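Local coordinates for protein metallo-carboxypeptidase (Pseudomonas aeruginosa, PDB 4A39) that is a zinc-dependent cytosolic carboxypeptidase of the M14 family, which probably trims residues from the C-termini of peptides or proteins, at residues A[40-52]-A[226-238]. Residues are numbered along the deposited sequence; the frame is centred on the assembly and turned at random.
Sequences IRPDLASQHFQWF and FHGNLRTNAAGQD. With GEM ((2-guanidinoethylmercapto)succinic acid), chain D.
Asp43 reaches into the backbone of 230-232 and holds three successive amides with one carboxylate. Asp43 OD1 takes Leu230 N at 2.8 Å, on its syn side though tilted out of the carboxylate plane. Asp43 OD2 is shared: Arg231 N comes in on its syn lone pair, and Thr232 N, 2.9 Å away, lies nearly along its C-O axis. The Asn229 amide stacks on the carboxylate, their planes 17° apart.

Arg231 leads outward from here. Its CB and CG lie over one face of the His48 ring, Arg231 CG 3.8 Å from the ring centroid in a CH-pi contact. CG stands opposite the backbone N (chi1 -167°) and the chain bends at chi2, leading the guanidinium away from 40-52. There NE and NH2 both grip Asp238 OD2, a side-on salt bridge, and Asp238 OD1 is hydrogen-bonded to NE2 of His180, a zinc ligand. At the tip Arg231 NH1 hydrogen-bonds GEM O13 at 3.0 Å and Arg231 NH2 hydrogen-bonds GEM O15 at 2.7 Å, the latter almost straight (174°).

At the far end, Leu44 CD1 sits over the His227 ring, 3.6 Å from its centroid. A loop of the N-terminal domain thus packs against, and is hydrogen-bonded to, the loop carrying a ligand-pocket arginine beside the zinc site of an M14 carboxypeptidase.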
ATOM      1  N   ILE A  40      -7.253 -18.155  -7.740  1.00  5.27           N
ATOM      2  CA  ILE A  40      -7.400 -16.898  -7.022  1.00  6.03           C
ATOM      3  C   ILE A  40      -8.865 -16.487  -7.142  1.00  6.66           C
ATOM      4  O   ILE A  40      -9.502 -16.687  -8.184  1.00  6.68           O
ATOM      5  CB  ILE A  40      -6.478 -15.808  -7.625  1.00  6.59           C
ATOM      6  CG1 ILE A  40      -5.029 -16.310  -7.627  1.00  7.57           C
ATOM      7  CG2 ILE A  40      -6.577 -14.516  -6.807  1.00  7.23           C
ATOM      8  CD1 ILE A  40      -4.047 -15.373  -8.322  1.00 11.53           C
ATOM      9  N   ARG A  41      -9.408 -15.937  -6.062  1.00  5.56           N
ATOM     10  CA  ARG A  41     -10.806 -15.513  -6.032  1.00  7.31           C
ATOM     11  C   ARG A  41     -10.990 -14.051  -6.440  1.00  6.79           C
ATOM     12  O   ARG A  41     -10.279 -13.167  -5.958  1.00  6.59           O
ATOM     13  CB  ARG A  41     -11.375 -15.707  -4.624  1.00  8.26           C
ATOM     14  CG  ARG A  41     -12.880 -15.482  -4.506  1.00 10.55           C
ATOM     15  CD  ARG A  41     -13.224 -14.882  -3.148  1.00 11.75           C
ATOM     16  NE  ARG A  41     -12.918 -13.453  -3.109  1.00 12.07           N
ATOM     17  CZ  ARG A  41     -12.231 -12.851  -2.145  1.00 11.57           C
ATOM     18  NH1 ARG A  41     -11.759 -13.549  -1.117  1.00 12.25           N
ATOM     19  NH2 ARG A  41     -12.012 -11.543  -2.213  1.00  9.89           N
ATOM     20  N   PRO A  42     -11.948 -13.774  -7.338  1.00  6.19           N
ATOM     21  CA  PRO A  42     -12.187 -12.389  -7.765  1.00  5.52           C
ATOM     22  C   PRO A  42     -12.730 -11.547  -6.605  1.00  5.50           C
ATOM     23  O   PRO A  42     -13.263 -12.085  -5.635  1.00  6.55           O
ATOM     24  CB  PRO A  42     -13.224 -12.544  -8.875  1.00  5.65           C
ATOM     25  CG  PRO A  42     -12.906 -13.906  -9.445  1.00  4.89           C
ATOM     26  CD  PRO A  42     -12.686 -14.718  -8.195  1.00  5.72           C
ATOM     27  N   ASP A  43     -12.594 -10.229  -6.711  1.00  7.00           N
ATOM     28  CA  ASP A  43     -13.086  -9.313  -5.678  1.00  6.66           C
ATOM     29  C   ASP A  43     -14.571  -9.535  -5.360  1.00  7.78           C
ATOM     30  O   ASP A  43     -15.332 -10.021  -6.200  1.00  6.03           O
ATOM     31  CB  ASP A  43     -12.871  -7.864  -6.125  1.00  5.71           C
ATOM     32  CG  ASP A  43     -11.437  -7.398  -5.933  1.00  6.77           C
ATOM     33  OD1 ASP A  43     -10.588  -8.225  -5.540  1.00  5.92           O
ATOM     34  OD2 ASP A  43     -11.164  -6.199  -6.174  1.00  7.05           O
ATOM     35  N   LEU A  44     -14.975  -9.155  -4.150  1.00  7.73           N
ATOM     36  CA  LEU A  44     -16.360  -9.313  -3.700  1.00  8.43           C
ATOM     37  C   LEU A  44     -17.389  -8.881  -4.736  1.00  9.35           C
ATOM     38  O   LEU A  44     -18.358  -9.602  -4.997  1.00  9.61           O
ATOM     39  CB  LEU A  44     -16.605  -8.515  -2.414  1.00 10.01           C
ATOM     40  CG  LEU A  44     -16.637  -9.245  -1.069  1.00 15.29           C
ATOM     41  CD1 LEU A  44     -16.976  -8.242   0.021  1.00 15.71           C
ATOM     42  CD2 LEU A  44     -17.677 -10.355  -1.088  1.00 15.95           C
ATOM     43  N   ALA A  45     -17.184  -7.704  -5.320  1.00  8.07           N
ATOM     44  CA  ALA A  45     -18.129  -7.189  -6.300  1.00  9.11           C
ATOM     45  C   ALA A  45     -17.513  -6.648  -7.588  1.00  8.42           C
ATOM     46  O   ALA A  45     -18.059  -5.732  -8.205  1.00  8.11           O
ATOM     47  CB  ALA A  45     -19.012  -6.116  -5.648  1.00  8.82           C
ATOM     48  N   SER A  46     -16.374  -7.206  -7.990  1.00  8.26           N
ATOM     49  CA  SER A  46     -15.725  -6.807  -9.236  1.00  7.01           C
ATOM     50  C   SER A  46     -14.906  -7.979  -9.779  1.00  7.53           C
ATOM     51  O   SER A  46     -14.583  -8.920  -9.045  1.00  7.54           O
ATOM     52  CB  SER A  46     -14.843  -5.562  -9.043  1.00  8.69           C
ATOM     53  OG  SER A  46     -13.653  -5.857  -8.347  1.00  8.96           O
ATOM     54  N   GLN A  47     -14.584  -7.921 -11.067  1.00  8.28           N
ATOM     55  CA  GLN A  47     -13.847  -8.997 -11.727  1.00  9.38           C
ATOM     56  C   GLN A  47     -12.368  -9.103 -11.376  1.00  8.84           C
ATOM     57  O   GLN A  47     -11.735 -10.123 -11.650  1.00  9.10           O
ATOM     58  CB  GLN A  47     -13.973  -8.858 -13.250  1.00 12.32           C
ATOM     59  CG  GLN A  47     -13.373  -7.567 -13.796  1.00 18.72           C
ATOM     60  CD  GLN A  47     -12.647  -7.768 -15.110  1.00 21.95           C
ATOM     61  OE1 GLN A  47     -13.249  -8.147 -16.118  1.00 25.14           O
ATOM     62  NE2 GLN A  47     -11.341  -7.520 -15.105  1.00 25.18           N
ATOM     63  N   HIS A  48     -11.819  -8.054 -10.771  1.00  7.13           N
ATOM     64  CA  HIS A  48     -10.398  -8.030 -10.430  1.00  8.06           C
ATOM     65  C   HIS A  48      -9.902  -9.097  -9.473  1.00  7.67           C
ATOM     66  O   HIS A  48     -10.616  -9.542  -8.583  1.00  5.46           O
ATOM     67  CB  HIS A  48     -10.007  -6.692  -9.793  1.00  8.83           C
ATOM     68  CG  HIS A  48     -10.502  -5.489 -10.525  1.00  9.32           C
ATOM     69  ND1 HIS A  48     -11.775  -4.986 -10.355  1.00 10.09           N
ATOM     70  CD2 HIS A  48      -9.886  -4.670 -11.411  1.00 11.49           C
ATOM     71  CE1 HIS A  48     -11.921  -3.908 -11.106  1.00 12.17           C
ATOM     72  NE2 HIS A  48     -10.791  -3.695 -11.755  1.00 10.86           N
ATOM     73  N   PHE A  49      -8.647  -9.484  -9.668  1.00  8.20           N
ATOM     74  CA  PHE A  49      -7.974 -10.408  -8.775  1.00  7.13           C
ATOM     75  C   PHE A  49      -6.500 -10.507  -9.109  1.00  5.60           C
ATOM     76  O   PHE A  49      -6.091 -10.297 -10.253  1.00  5.64           O
ATOM     77  CB  PHE A  49      -8.617 -11.809  -8.753  1.00  7.60           C
ATOM     78  CG  PHE A  49      -8.410 -12.630 -10.002  1.00  8.70           C
ATOM     79  CD1 PHE A  49      -7.300 -13.463 -10.131  1.00  7.76           C
ATOM     80  CD2 PHE A  49      -9.367 -12.640 -11.008  1.00  8.60           C
ATOM     81  CE1 PHE A  49      -7.156 -14.299 -11.239  1.00  6.94           C
ATOM     82  CE2 PHE A  49      -9.234 -13.469 -12.118  1.00  8.12           C
ATOM     83  CZ  PHE A  49      -8.128 -14.303 -12.236  1.00  8.01           C
ATOM     84  N   GLN A  50      -5.713 -10.777  -8.075  1.00  6.44           N
ATOM     85  CA  GLN A  50      -4.268 -10.952  -8.183  1.00  5.70           C
ATOM     86  C   GLN A  50      -3.765 -11.344  -6.798  1.00  5.95           C
ATOM     87  O   GLN A  50      -2.965 -12.266  -6.661  1.00  4.75           O
ATOM     88  CB  GLN A  50      -3.575  -9.665  -8.640  1.00  4.97           C
ATOM     89  CG  GLN A  50      -2.091  -9.867  -8.956  1.00  6.40           C
ATOM     90  CD  GLN A  50      -1.778  -9.818 -10.446  1.00  5.43           C
ATOM     91  OE1 GLN A  50      -2.674  -9.865 -11.289  1.00  6.80           O
ATOM     92  NE2 GLN A  50      -0.491  -9.728 -10.773  1.00  5.91           N
ATOM     93  N   TRP A  51      -4.245 -10.637  -5.776  1.00  4.60           N
ATOM     94  CA  TRP A  51      -3.869 -10.919  -4.394  1.00  4.58           C
ATOM     95  C   TRP A  51      -4.372 -12.292  -3.958  1.00  5.20           C
ATOM     96  O   TRP A  51      -5.496 -12.679  -4.270  1.00  6.83           O
ATOM     97  CB  TRP A  51      -4.438  -9.836  -3.455  1.00  4.76           C
ATOM     98  CG  TRP A  51      -4.402 -10.213  -1.993  1.00  5.14           C
ATOM     99  CD1 TRP A  51      -5.374 -10.870  -1.288  1.00  3.29           C
ATOM    100  CD2 TRP A  51      -3.312 -10.014  -1.081  1.00  4.59           C
ATOM    101  NE1 TRP A  51      -4.955 -11.095   0.001  1.00  3.53           N
ATOM    102  CE2 TRP A  51      -3.692 -10.582   0.155  1.00  4.35           C
ATOM    103  CE3 TRP A  51      -2.047  -9.416  -1.191  1.00  5.30           C
ATOM    104  CZ2 TRP A  51      -2.852 -10.570   1.278  1.00  2.58           C
ATOM    105  CZ3 TRP A  51      -1.211  -9.405  -0.074  1.00  3.89           C
ATOM    106  CH2 TRP A  51      -1.619  -9.979   1.143  1.00  4.94           C
ATOM    107  N   PHE A  52      -3.517 -13.035  -3.263  1.00  5.45           N
ATOM    108  CA  PHE A  52      -3.876 -14.350  -2.744  1.00  4.71           C
ATOM    109  C   PHE A  52      -3.250 -14.467  -1.363  1.00  4.15           C
ATOM    110  O   PHE A  52      -2.265 -13.794  -1.064  1.00  4.46           O
ATOM    111  CB  PHE A  52      -3.371 -15.472  -3.672  1.00  5.96           C
ATOM    112  CG  PHE A  52      -1.873 -15.521  -3.831  1.00  5.24           C
ATOM    113  CD1 PHE A  52      -1.081 -16.223  -2.927  1.00  4.67           C
ATOM    114  CD2 PHE A  52      -1.260 -14.881  -4.902  1.00  6.11           C
ATOM    115  CE1 PHE A  52       0.305 -16.288  -3.090  1.00  6.42           C
ATOM    116  CE2 PHE A  52       0.121 -14.936  -5.079  1.00  5.48           C
ATOM    117  CZ  PHE A  52       0.908 -15.643  -4.168  1.00  5.24           C
ATOM    118  N   PHE A 226      -9.947  -6.733   4.563  1.00  5.86           N
ATOM    119  CA  PHE A 226     -10.455  -7.865   5.328  1.00  6.42           C
ATOM    120  C   PHE A 226     -10.943  -9.008   4.437  1.00  7.68           C
ATOM    121  O   PHE A 226     -10.721 -10.182   4.742  1.00  5.72           O
ATOM    122  CB  PHE A 226     -11.600  -7.414   6.241  1.00  5.94           C
ATOM    123  CG  PHE A 226     -12.211  -8.532   7.026  1.00  8.14           C
ATOM    124  CD1 PHE A 226     -11.557  -9.061   8.134  1.00  8.21           C
ATOM    125  CD2 PHE A 226     -13.426  -9.084   6.634  1.00  8.74           C
ATOM    126  CE1 PHE A 226     -12.109 -10.132   8.844  1.00  9.17           C
ATOM    127  CE2 PHE A 226     -13.984 -10.152   7.334  1.00  9.82           C
ATOM    128  CZ  PHE A 226     -13.323 -10.677   8.439  1.00  9.17           C
ATOM    129  N   HIS A 227     -11.609  -8.671   3.337  1.00  5.76           N
ATOM    130  CA  HIS A 227     -12.136  -9.696   2.441  1.00  6.25           C
ATOM    131  C   HIS A 227     -11.144 -10.270   1.445  1.00  7.09           C
ATOM    132  O   HIS A 227     -11.506 -11.091   0.599  1.00  6.22           O
ATOM    133  CB  HIS A 227     -13.366  -9.169   1.702  1.00  8.42           C
ATOM    134  CG  HIS A 227     -14.603  -9.167   2.544  1.00 10.09           C
ATOM    135  ND1 HIS A 227     -15.223  -8.008   2.959  1.00 11.86           N
ATOM    136  CD2 HIS A 227     -15.299 -10.187   3.098  1.00 10.89           C
ATOM    137  CE1 HIS A 227     -16.249  -8.316   3.733  1.00 12.71           C
ATOM    138  NE2 HIS A 227     -16.316  -9.631   3.834  1.00 15.04           N
ATOM    139  N   GLY A 228      -9.888  -9.853   1.549  1.00  6.99           N
ATOM    140  CA  GLY A 228      -8.882 -10.364   0.637  1.00  5.71           C
ATOM    141  C   GLY A 228      -9.056  -9.904  -0.799  1.00  5.56           C
ATOM    142  O   GLY A 228      -8.678 -10.616  -1.726  1.00  4.40           O
ATOM    143  N   ASN A 229      -9.635  -8.718  -0.976  1.00  5.12           N
ATOM    144  CA  ASN A 229      -9.843  -8.128  -2.297  1.00  5.59           C
ATOM    145  C   ASN A 229      -8.511  -7.582  -2.794  1.00  5.47           C
ATOM    146  O   ASN A 229      -7.568  -7.425  -2.017  1.00  5.97           O
ATOM    147  CB  ASN A 229     -10.804  -6.934  -2.225  1.00  5.49           C
ATOM    148  CG  ASN A 229     -12.261  -7.309  -2.417  1.00  7.52           C
ATOM    149  OD1 ASN A 229     -13.122  -6.422  -2.490  1.00  8.36           O
ATOM    150  ND2 ASN A 229     -12.554  -8.600  -2.502  1.00  3.93           N
ATOM    151  N   LEU A 230      -8.455  -7.257  -4.081  1.00  6.02           N
ATOM    152  CA  LEU A 230      -7.254  -6.685  -4.675  1.00  5.79           C
ATOM    153  C   LEU A 230      -7.439  -5.208  -4.987  1.00  5.62           C
ATOM    154  O   LEU A 230      -6.659  -4.354  -4.559  1.00  4.99           O
ATOM    155  CB  LEU A 230      -6.909  -7.380  -6.002  1.00  6.49           C
ATOM    156  CG  LEU A 230      -5.999  -6.536  -6.914  1.00  4.91           C
ATOM    157  CD1 LEU A 230      -4.577  -6.522  -6.353  1.00  7.30           C
ATOM    158  CD2 LEU A 230      -6.006  -7.084  -8.331  1.00  9.59           C
ATOM    159  N   ARG A 231      -8.519  -4.926  -5.709  1.00  6.62           N
ATOM    160  CA  ARG A 231      -8.779  -3.598  -6.239  1.00  5.63           C
ATOM    161  C   ARG A 231      -9.925  -2.727  -5.737  1.00  4.89           C
ATOM    162  O   ARG A 231      -9.768  -1.509  -5.608  1.00  7.43           O
ATOM    163  CB  ARG A 231      -8.947  -3.763  -7.749  1.00  5.42           C
ATOM    164  CG  ARG A 231      -8.913  -2.494  -8.557  1.00  5.00           C
ATOM    165  CD  ARG A 231      -7.492  -2.043  -8.743  1.00  6.83           C
ATOM    166  NE  ARG A 231      -7.444  -0.774  -9.450  1.00  7.42           N
ATOM    167  CZ  ARG A 231      -6.340  -0.062  -9.636  1.00  9.92           C
ATOM    168  NH1 ARG A 231      -5.173  -0.499  -9.170  1.00 10.45           N
ATOM    169  NH2 ARG A 231      -6.410   1.099 -10.271  1.00  7.65           N
ATOM    170  N   THR A 232     -11.070  -3.339  -5.467  1.00  5.03           N
ATOM    171  CA  THR A 232     -12.252  -2.571  -5.092  1.00  4.68           C
ATOM    172  C   THR A 232     -12.747  -2.636  -3.654  1.00  4.81           C
ATOM    173  O   THR A 232     -12.346  -3.505  -2.883  1.00  5.16           O
ATOM    174  CB  THR A 232     -13.424  -2.957  -6.016  1.00  5.41           C
ATOM    175  OG1 THR A 232     -13.678  -4.367  -5.914  1.00  6.01           O
ATOM    176  CG2 THR A 232     -13.088  -2.617  -7.465  1.00  5.08           C
ATOM    177  N   ASN A 233     -13.615  -1.688  -3.298  1.00  6.39           N
ATOM    178  CA  ASN A 233     -14.196  -1.678  -1.964  1.00  6.07           C
ATOM    179  C   ASN A 233     -15.374  -2.648  -2.013  1.00  7.02           C
ATOM    180  O   ASN A 233     -15.583  -3.308  -3.036  1.00  6.78           O
ATOM    181  CB  ASN A 233     -14.619  -0.253  -1.532  1.00  6.38           C
ATOM    182  CG  ASN A 233     -15.879   0.264  -2.232  1.00  6.96           C
ATOM    183  OD1 ASN A 233     -16.365  -0.306  -3.202  1.00  5.28           O
ATOM    184  ND2 ASN A 233     -16.399   1.385  -1.729  1.00  5.72           N
ATOM    185  N   ALA A 234     -16.127  -2.748  -0.924  1.00  8.57           N
ATOM    186  CA  ALA A 234     -17.241  -3.692  -0.861  1.00  7.46           C
ATOM    187  C   ALA A 234     -18.288  -3.535  -1.953  1.00  8.45           C
ATOM    188  O   ALA A 234     -18.843  -4.532  -2.415  1.00  9.22           O
ATOM    189  CB  ALA A 234     -17.911  -3.624   0.515  1.00  7.47           C
ATOM    190  N   ALA A 235     -18.556  -2.300  -2.370  1.00  7.02           N
ATOM    191  CA  ALA A 235     -19.559  -2.047  -3.402  1.00  6.63           C
ATOM    192  C   ALA A 235     -19.040  -2.290  -4.818  1.00  7.82           C
ATOM    193  O   ALA A 235     -19.780  -2.132  -5.791  1.00  9.14           O
ATOM    194  CB  ALA A 235     -20.092  -0.612  -3.279  1.00  5.92           C
ATOM    195  N   GLY A 236     -17.772  -2.675  -4.934  1.00  7.43           N
ATOM    196  CA  GLY A 236     -17.195  -2.932  -6.242  1.00  8.13           C
ATOM    197  C   GLY A 236     -16.618  -1.716  -6.946  1.00  7.43           C
ATOM    198  O   GLY A 236     -16.369  -1.755  -8.152  1.00  9.21           O
ATOM    199  N   GLN A 237     -16.396  -0.640  -6.195  1.00  7.48           N
ATOM    200  CA  GLN A 237     -15.847   0.593  -6.751  1.00  6.68           C
ATOM    201  C   GLN A 237     -14.335   0.705  -6.555  1.00  6.74           C
ATOM    202  O   GLN A 237     -13.823   0.392  -5.482  1.00  6.32           O
ATOM    203  CB  GLN A 237     -16.534   1.799  -6.092  1.00  7.38           C
ATOM    204  CG  GLN A 237     -15.970   3.166  -6.478  1.00 10.27           C
ATOM    205  CD  GLN A 237     -16.134   3.468  -7.952  1.00 11.23           C
ATOM    206  OE1 GLN A 237     -17.208   3.261  -8.520  1.00 12.29           O
ATOM    207  NE2 GLN A 237     -15.074   3.967  -8.581  1.00 11.15           N
ATOM    208  N   ASP A 238     -13.627   1.117  -7.606  1.00  6.74           N
ATOM    209  CA  ASP A 238     -12.181   1.334  -7.527  1.00  7.04           C
ATOM    210  C   ASP A 238     -12.096   2.713  -6.876  1.00  5.98           C
ATOM    211  O   ASP A 238     -12.396   3.720  -7.517  1.00  7.25           O
ATOM    212  CB  ASP A 238     -11.562   1.393  -8.930  1.00  6.44           C
ATOM    213  CG  ASP A 238     -10.047   1.590  -8.905  1.00  6.06           C
ATOM    214  OD1 ASP A 238      -9.525   2.162  -7.924  1.00  5.92           O
ATOM    215  OD2 ASP A 238      -9.376   1.186  -9.878  1.00  7.80           O
TER
HETATM  216  C8  GEM D1377      -2.458   3.791  -9.887  1.00 20.65           C
HETATM  217  S7  GEM D1377      -2.143   4.939  -8.497  1.00 27.79           S
HETATM  218  C6  GEM D1377      -1.426   6.363  -9.395  1.00 21.99           C
HETATM  219  C5  GEM D1377      -0.677   5.997 -10.679  1.00 19.59           C
HETATM  220  N3  GEM D1377      -1.621   5.573 -11.722  1.00 18.95           N
HETATM  221  C1  GEM D1377      -1.753   6.309 -12.825  1.00 17.79           C
HETATM  222  N4  GEM D1377      -1.038   7.423 -12.960  1.00 18.93           N
HETATM  223  N2  GEM D1377      -2.598   5.945 -13.784  1.00 18.70           N
HETATM  224  C9  GEM D1377      -3.937   3.409  -9.976  1.00 19.23           C
HETATM  225  O14 GEM D1377      -4.734   3.982  -9.198  1.00 16.11           O
HETATM  226  O15 GEM D1377      -4.242   2.546 -10.824  1.00 18.70           O
HETATM  227  C10 GEM D1377      -1.583   2.542  -9.774  1.00 17.72           C
HETATM  228  C11 GEM D1377      -1.880   1.749  -8.498  1.00 15.49           C
HETATM  229  O12 GEM D1377      -0.910   1.454  -7.764  1.00  9.14           O
HETATM  230  O13 GEM D1377      -3.072   1.439  -8.292  1.00 12.44           O
HETATM  231  O   HOH W   1     -15.493  -5.683  -4.376  1.00  4.07           O